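Local coordinates for protein putative thiosulfate sulfurtransferase YNJE (Escherichia coli, PDB 2WLR) that transfers sulfur from thiosulfate to cyanide, giving thiocyanate and sulfite, through a cysteine persulfide intermediate as a monomeric periplasmic enzyme built of rhodanese domains, at residues G199-H202 against D203-V206; F333-P336 against D337-R341; S292-S295 against W296-I300. All blocks are in the same frame, centred on the assembly; numbering follows the deposited sequence.

Interaction 1 (G199-H202 against D203-V206); sequences GIRH and DTTV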
loop_
_atom_site.group_PDB
_atom_site.type_symbol
_atom_site.label_atom_id
_atom_site.label_comp_id
_atom_site.label_asym_id
_atom_site.label_seq_id
_atom_site.Cartn_x
_atom_site.Cartn_y
_atom_site.Cartn_z
ATOM N N GLY A 199 -24.014 -3.630 -5.522
ATOM C CA GLY A 199 -23.994 -4.945 -6.142
ATOM C C GLY A 199 -22.899 -5.858 -5.678
ATOM O O GLY A 199 -22.383 -6.667 -6.441
ATOM N N ILE A 200 -22.539 -5.731 -4.406
ATOM C CA ILE A 200 -21.449 -6.491 -3.811
ATOM C C ILE A 200 -21.987 -7.550 -2.842
ATOM O O ILE A 200 -22.647 -7.203 -1.842
ATOM C CB ILE A 200 -20.493 -5.563 -3.050
ATOM C CG1 ILE A 200 -19.940 -4.474 -3.988
ATOM C CG2 ILE A 200 -19.363 -6.385 -2.403
ATOM C CD1 ILE A 200 -19.213 -3.312 -3.260
ATOM N N ARG A 201 -21.750 -8.838 -3.118
ATOM C CA ARG A 201 -21.969 -9.902 -2.141
ATOM C C ARG A 201 -20.652 -10.226 -1.459
ATOM O O ARG A 201 -19.570 -9.764 -1.891
ATOM C CB ARG A 201 -22.482 -11.178 -2.811
ATOM C CG ARG A 201 -23.728 -11.024 -3.607
ATOM C CD ARG A 201 -24.246 -12.397 -4.056
ATOM N NE ARG A 201 -23.178 -13.118 -4.743
ATOM C CZ ARG A 201 -22.870 -12.997 -6.033
ATOM N NH1 ARG A 201 -23.578 -12.219 -6.852
ATOM N NH2 ARG A 201 -21.848 -13.701 -6.522
ATOM N N HIS A 202 -20.712 -11.102 -0.465
ATOM C CA HIS A 202 -19.491 -11.478 0.245
ATOM C C HIS A 202 -18.454 -12.140 -0.695
ATOM O O HIS A 202 -17.243 -12.060 -0.456
ATOM C CB HIS A 202 -19.816 -12.354 1.459
ATOM C CG HIS A 202 -20.019 -13.807 1.144
ATOM N ND1 HIS A 202 -21.163 -14.289 0.547
ATOM C CD2 HIS A 202 -19.227 -14.882 1.364
ATOM C CE1 HIS A 202 -21.067 -15.604 0.412
ATOM N NE2 HIS A 202 -19.902 -15.986 0.908
ATOM N N ASP A 203 -18.939 -12.783 -1.747
ATOM C CA ASP A 203 -18.098 -13.512 -2.692
ATOM C C ASP A 203 -17.901 -12.767 -3.999
ATOM O O ASP A 203 -17.441 -13.352 -4.982
ATOM C CB ASP A 203 -18.655 -14.932 -2.955
ATOM C CG ASP A 203 -20.061 -14.937 -3.512
ATOM O OD1 ASP A 203 -20.716 -13.879 -3.591
ATOM O OD2 ASP A 203 -20.508 -16.061 -3.871
ATOM N N THR A 204 -18.210 -11.471 -4.026
ATOM C CA THR A 204 -17.861 -10.610 -5.134
ATOM C C THR A 204 -16.471 -10.038 -4.881
ATOM O O THR A 204 -16.221 -9.494 -3.794
ATOM C CB THR A 204 -18.801 -9.408 -5.242
ATOM O OG1 THR A 204 -20.163 -9.863 -5.283
ATOM C CG2 THR A 204 -18.492 -8.551 -6.483
ATOM N N THR A 205 -15.569 -10.174 -5.847
ATOM C CA THR A 205 -14.255 -9.530 -5.755
ATOM C C THR A 205 -14.434 -8.043 -6.012
ATOM O O THR A 205 -15.047 -7.646 -6.977
ATOM C CB THR A 205 -13.243 -10.083 -6.759
ATOM O OG1 THR A 205 -13.040 -11.472 -6.497
ATOM C CG2 THR A 205 -11.886 -9.323 -6.649
ATOM N N VAL A 206 -13.868 -7.212 -5.145
ATOM C CA VAL A 206 -13.955 -5.758 -5.317
ATOM C C VAL A 206 -12.550 -5.200 -5.505
ATOM O O VAL A 206 -11.683 -5.397 -4.635
ATOM C CB VAL A 206 -14.651 -5.095 -4.155
ATOM C CG1 VAL A 206 -14.687 -3.599 -4.365
ATOM C CG2 VAL A 206 -16.098 -5.653 -3.936
HETATM O O HOH W 1 -21.670 -9.248 -7.451
HETATM O O HOH W 2 -15.240 -11.425 -2.295
#
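Arg201 and Thr204 meet in a local contact round a tight turn, where the chain leaves helix 188-197 and enters strand 205-209 of the second rhodanese domain. The backbone N of Arg201 donates to Thr204 OG1 over 2.9 Å at 155°. In return Thr204 N donates to Arg201 O at 3.1 Å, which closes a type I beta turn from Arg201 to Thr204. With OG1 lying opposite the carbonyl carbon (chi1 -53°), the Thr204 hydroxyl turns back over the loop; a water links it to Gly199 O, so the hydroxyl ties the start of strand 205-209 back to the loop that follows the helix. Gly199 itself, at positive phi, is the C-prime residue of the Schellman motif that ends the preceding helix, and the piece as a whole is the helix-to-strand half of an alpha/beta unit in the parallel sheet. Above the turn, Arg201 bends at chi3 and brings NE to 2.8 Å from Asp203 OD1, a salt bridge received on the syn lone pair. The partner is tilted out of the guanidinium plane, and the two planes stand 82° apart; a second bond, NH2 to the same oxygen, is weak. Asp147 and Glu259 take the NH2 and NH1 ends of Arg201, which thus sits among three carboxylates. Asp203 also lies over the His202 ring: its CB is 4.2 Å from the ring centroid in a CH-pi contact, with carboxylate and ring planes almost parallel. His202 ND1 is bonded to the carbonyl of Phe262. On the buried side, Ile200 CG2 packs against Val206 CG2 at 3.7 Å, the two side chains crossing at about a right angle, and both rest on Ile151 and Met223.

Interaction 2 (F333-P336 against D337-R341); sequences FHNP and DGTMR
Asn335 and Thr339 face each other across a small hairpin in the loop that leads to helix 343-351, and backbone bonds carry most of the contact. Asn335 N donates to Thr339 O at 2.8 Å, while Gly338 N returns to Asn335 O at 2.9 Å and closes a type I turn. Together with Gly338 at positive phi this is a hairpin with a G1 beta bulge, on the familiar Asn-Pro-Asp-Gly sequence. Farther out, Arg341 N reaches Phe333 O over 2.9 Å at 173°, flanking the bridge between His334 and Met340.

Among side chains, Asp337 makes an Asx turn: OD1 takes Thr339 N at 3.1 Å from above the carboxylate plane and Thr339 OG1 at 2.6 Å on its syn lone pair. Its CG stands between backbone N and carbonyl carbon (chi1 63°), which folds OD1 back over the turn. Replacing Asp337 by alanine is likely to leave Thr339 N without its acceptor and the threonine hydroxyl freer to turn.

Nonpolar and ring contacts complete the loop. Gly338 O lies over one face of the His334 ring, whose NE2 bonds Glu373, and Arg341 CG comes 3.3 Å from His334 O.

Thr339 OG1 also bonds Ser28, and Met340 N donates to Asp235, consistent with this polar turn being a point where the third rhodanese domain meets the first two.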
loop_
_atom_site.group_PDB
_atom_site.type_symbol
_atom_site.label_atom_id
_atom_site.label_comp_id
_atom_site.label_asym_id
_atom_site.label_seq_id
_atom_site.Cartn_x
_atom_site.Cartn_y
_atom_site.Cartn_z
ATOM N N PHE A 333 5.412 5.819 2.298
ATOM C CA PHE A 333 4.985 4.507 1.855
ATOM C C PHE A 333 5.009 4.328 0.347
ATOM O O PHE A 333 4.639 3.235 -0.124
ATOM C CB PHE A 333 3.599 4.264 2.409
ATOM C CG PHE A 333 3.613 4.012 3.878
ATOM C CD1 PHE A 333 3.851 2.732 4.368
ATOM C CD2 PHE A 333 3.404 5.048 4.765
ATOM C CE1 PHE A 333 3.899 2.512 5.746
ATOM C CE2 PHE A 333 3.443 4.802 6.151
ATOM C CZ PHE A 333 3.684 3.534 6.605
ATOM N N HIS A 334 5.436 5.361 -0.402
ATOM C CA HIS A 334 5.258 5.363 -1.863
ATOM C C HIS A 334 6.584 5.459 -2.580
ATOM O O HIS A 334 7.506 6.120 -2.112
ATOM C CB HIS A 334 4.440 6.550 -2.326
ATOM C CG HIS A 334 3.041 6.596 -1.805
ATOM N ND1 HIS A 334 2.306 7.755 -1.792
ATOM C CD2 HIS A 334 2.249 5.633 -1.289
ATOM C CE1 HIS A 334 1.120 7.510 -1.254
ATOM N NE2 HIS A 334 1.050 6.223 -0.960
ATOM N N ASN A 335 6.685 4.726 -3.691
ATOM C CA ASN A 335 7.717 4.898 -4.701
ATOM C C ASN A 335 7.498 6.195 -5.474
ATOM O O ASN A 335 6.455 6.842 -5.331
ATOM C CB ASN A 335 7.697 3.696 -5.670
ATOM C CG ASN A 335 8.090 2.392 -5.021
ATOM O OD1 ASN A 335 7.444 1.361 -5.236
ATOM N ND2 ASN A 335 9.103 2.421 -4.215
ATOM N N PRO A 336 8.439 6.543 -6.370
ATOM C CA PRO A 336 8.275 7.788 -7.106
ATOM C C PRO A 336 7.075 7.812 -8.038
ATOM O O PRO A 336 6.664 8.886 -8.445
ATOM C CB PRO A 336 9.570 7.878 -7.897
ATOM C CG PRO A 336 10.580 7.242 -7.001
ATOM C CD PRO A 336 9.824 6.049 -6.458
ATOM N N ASP A 337 6.520 6.643 -8.378
ATOM C CA ASP A 337 5.320 6.547 -9.209
ATOM C C ASP A 337 4.038 6.327 -8.402
ATOM O O ASP A 337 2.978 6.057 -8.983
ATOM C CB ASP A 337 5.486 5.425 -10.249
ATOM C CG ASP A 337 5.637 4.048 -9.620
ATOM O OD1 ASP A 337 5.576 3.964 -8.366
ATOM O OD2 ASP A 337 5.772 3.082 -10.404
ATOM N N GLY A 338 4.127 6.419 -7.078
ATOM C CA GLY A 338 2.963 6.352 -6.235
ATOM C C GLY A 338 2.589 4.964 -5.732
ATOM O O GLY A 338 1.712 4.833 -4.910
ATOM N N THR A 339 3.298 3.952 -6.218
ATOM C CA THR A 339 3.069 2.575 -5.813
ATOM C C THR A 339 3.663 2.273 -4.452
ATOM O O THR A 339 4.492 3.016 -3.966
ATOM C CB THR A 339 3.641 1.602 -6.879
ATOM O OG1 THR A 339 5.060 1.783 -7.017
ATOM C CG2 THR A 339 2.924 1.790 -8.213
HETATM N N MSE A 340 3.255 1.165 -3.848
HETATM C CA MSE A 340 3.722 0.786 -2.522
HETATM C C MSE A 340 5.201 0.512 -2.543
HETATM O O MSE A 340 5.703 -0.307 -3.347
HETATM C CB MSE A 340 2.972 -0.462 -2.010
HETATM C CG MSE A 340 3.289 -0.790 -0.553
HETATM SE SE MSE A 340 2.857 -2.584 -0.053
HETATM C CE MSE A 340 4.307 -3.433 -0.996
ATOM N N ARG A 341 5.942 1.138 -1.612
ATOM C CA ARG A 341 7.370 0.849 -1.425
ATOM C C ARG A 341 7.600 -0.604 -1.049
ATOM O O ARG A 341 6.685 -1.268 -0.553
ATOM C CB ARG A 341 7.961 1.722 -0.327
ATOM C CG ARG A 341 8.128 3.154 -0.731
ATOM C CD ARG A 341 8.692 3.927 0.445
ATOM N NE ARG A 341 10.090 3.602 0.673
ATOM C CZ ARG A 341 10.764 3.880 1.780
ATOM N NH1 ARG A 341 10.167 4.477 2.811
ATOM N NH2 ARG A 341 12.050 3.565 1.855
#

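Interaction 3 (S292-S295 against W296-I300); sequences SIRS and WPEFI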
loop_
_atom_site.group_PDB
_atom_site.type_symbol
_atom_site.label_atom_id
_atom_site.label_comp_id
_atom_site.label_asym_id
_atom_site.label_seq_id
_atom_site.Cartn_x
_atom_site.Cartn_y
_atom_site.Cartn_z
ATOM N N SER A 292 0.762 5.014 15.129
ATOM C CA SER A 292 0.349 6.261 14.584
ATOM C C SER A 292 0.860 6.430 13.163
ATOM O O SER A 292 2.082 6.512 12.913
ATOM C CB SER A 292 0.915 7.412 15.423
ATOM O OG SER A 292 0.574 8.643 14.851
ATOM N N ILE A 293 -0.078 6.488 12.215
ATOM C CA ILE A 293 0.211 6.848 10.826
ATOM C C ILE A 293 -0.172 8.306 10.648
ATOM O O ILE A 293 -1.106 8.669 9.962
ATOM C CB ILE A 293 -0.513 5.898 9.829
ATOM C CG1 ILE A 293 -0.258 4.432 10.200
ATOM C CG2 ILE A 293 -0.072 6.198 8.398
ATOM C CD1 ILE A 293 1.196 4.054 10.149
ATOM N N ARG A 294 0.608 9.136 11.326
ATOM C CA ARG A 294 0.442 10.571 11.298
ATOM C C ARG A 294 1.760 11.227 10.949
ATOM O O ARG A 294 2.818 10.629 11.180
ATOM C CB ARG A 294 -0.099 11.056 12.647
ATOM C CG ARG A 294 -1.488 10.504 12.950
ATOM C CD ARG A 294 -2.045 10.923 14.328
ATOM N NE ARG A 294 -2.363 12.340 14.361
ATOM C CZ ARG A 294 -2.355 13.095 15.465
ATOM N NH1 ARG A 294 -1.976 12.584 16.627
ATOM N NH2 ARG A 294 -2.672 14.386 15.374
ATOM N N SER A 295 1.705 12.410 10.355
ATOM C CA SER A 295 2.942 13.128 9.980
ATOM C C SER A 295 3.706 13.437 11.257
ATOM O O SER A 295 3.110 13.538 12.330
ATOM C CB SER A 295 2.632 14.404 9.215
ATOM O OG SER A 295 1.935 15.348 10.027
ATOM N N TRP A 296 5.009 13.603 11.144
ATOM C CA TRP A 296 5.813 13.927 12.321
ATOM C C TRP A 296 5.304 15.195 13.081
ATOM O O TRP A 296 5.226 15.147 14.304
ATOM C CB TRP A 296 7.309 14.029 11.934
ATOM C CG TRP A 296 8.195 14.101 13.103
ATOM C CD1 TRP A 296 8.892 15.197 13.535
ATOM C CD2 TRP A 296 8.507 13.045 13.994
ATOM N NE1 TRP A 296 9.602 14.868 14.641
ATOM C CE2 TRP A 296 9.403 13.555 14.952
ATOM C CE3 TRP A 296 8.120 11.699 14.085
ATOM C CZ2 TRP A 296 9.898 12.779 15.981
ATOM C CZ3 TRP A 296 8.609 10.939 15.103
ATOM C CH2 TRP A 296 9.497 11.478 16.052
ATOM N N PRO A 297 4.953 16.291 12.378
ATOM C CA PRO A 297 4.372 17.448 13.115
ATOM C C PRO A 297 3.128 17.094 13.952
ATOM O O PRO A 297 2.897 17.672 15.017
ATOM C CB PRO A 297 4.028 18.427 12.004
ATOM C CG PRO A 297 5.072 18.135 10.958
ATOM C CD PRO A 297 5.199 16.618 10.968
ATOM N N GLU A 298 2.304 16.170 13.454
ATOM C CA GLU A 298 1.194 15.654 14.245
ATOM C C GLU A 298 1.680 14.812 15.436
ATOM O O GLU A 298 1.205 14.950 16.566
ATOM C CB GLU A 298 0.282 14.787 13.364
ATOM C CG GLU A 298 -0.545 15.529 12.360
ATOM C CD GLU A 298 -1.187 14.564 11.365
ATOM O OE1 GLU A 298 -2.254 14.008 11.710
ATOM O OE2 GLU A 298 -0.589 14.352 10.291
ATOM N N PHE A 299 2.611 13.895 15.181
ATOM C CA PHE A 299 3.147 12.998 16.197
ATOM C C PHE A 299 3.777 13.773 17.360
ATOM O O PHE A 299 3.647 13.356 18.510
ATOM C CB PHE A 299 4.176 12.032 15.574
ATOM C CG PHE A 299 4.650 10.947 16.495
ATOM C CD1 PHE A 299 3.870 9.808 16.749
ATOM C CD2 PHE A 299 5.895 11.032 17.116
ATOM C CE1 PHE A 299 4.289 8.814 17.565
ATOM C CE2 PHE A 299 6.321 10.010 17.963
ATOM C CZ PHE A 299 5.508 8.904 18.193
ATOM N N ILE A 300 4.402 14.912 17.073
ATOM C CA ILE A 300 5.062 15.671 18.142
ATOM C C ILE A 300 4.200 16.783 18.721
ATOM O O ILE A 300 4.601 17.399 19.709
ATOM C CB ILE A 300 6.467 16.201 17.719
ATOM C CG1 ILE A 300 6.373 17.253 16.617
ATOM C CG2 ILE A 300 7.356 15.020 17.355
ATOM C CD1 ILE A 300 7.726 17.992 16.316
#
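The guanidinium of Arg294 has Glu298 across one face, CB lying 3.6 Å from NH2. Its plane stands 77° from the glutamate carboxylate. At the edge of the Phe299 ring, in its plane, sits Ser292 OG, 4.0 Å from CD1; that hydroxyl bonds Glu314. The Trp296 ring takes Ile300 CG2 over one face, toward the rim, one turn along the same helix.

Polar bonds converge on Glu298. Arg294 NE forms a salt bridge with OE1 at 3.1 Å, meeting it from above the carboxylate plane. OE2 accepts twice from Ser295: OG donates on the anti lone pair at 2.7 Å, and backbone N comes from above the plane at 3.0 Å. Ser295 is the N-cap of helix 296-300, so the bond from its N to the glutamate three residues on is one half of a capping box. Glu298 CG lies opposite the carbonyl carbon (chi1 -72°) and the chain then runs extended, carrying the carboxylate back past the helix start. The first turn is set by Phe299 N to Ser295 O at 2.9 Å.

OE2 also pairs with Arg370, which by similarity binds substrate, so Glu298 probably positions that arginine from the second shell. The turn thus links strand 288-292 to helix 296-300, with Ile293 and Arg294 against helix 369-380, and Arg294 NH1 bonded to the Gly313 carbonyl and paired with Glu314 of strand 314-315.

How the interactions relate
All three contacts are local, between consecutive segments, yet they serve different junctions. Interaction 3 is the buried one, at a strand-to-helix step in the third rhodanese domain; interactions 1 and 2 are partly buried turns. Interaction 1, in the second domain, makes the reverse helix-to-strand step, about 28 Å from interaction 2 and 35 Å from interaction 3, centre to centre. Interactions 2 and 3 share a domain and approach to about 4 Å at their nearest atoms without touching; both also border helix 369-380, which carries Arg370. Interactions 1 and 3 use arginine-carboxylate pairs, whereas interaction 2 relies on backbone bonds and an Asx turn.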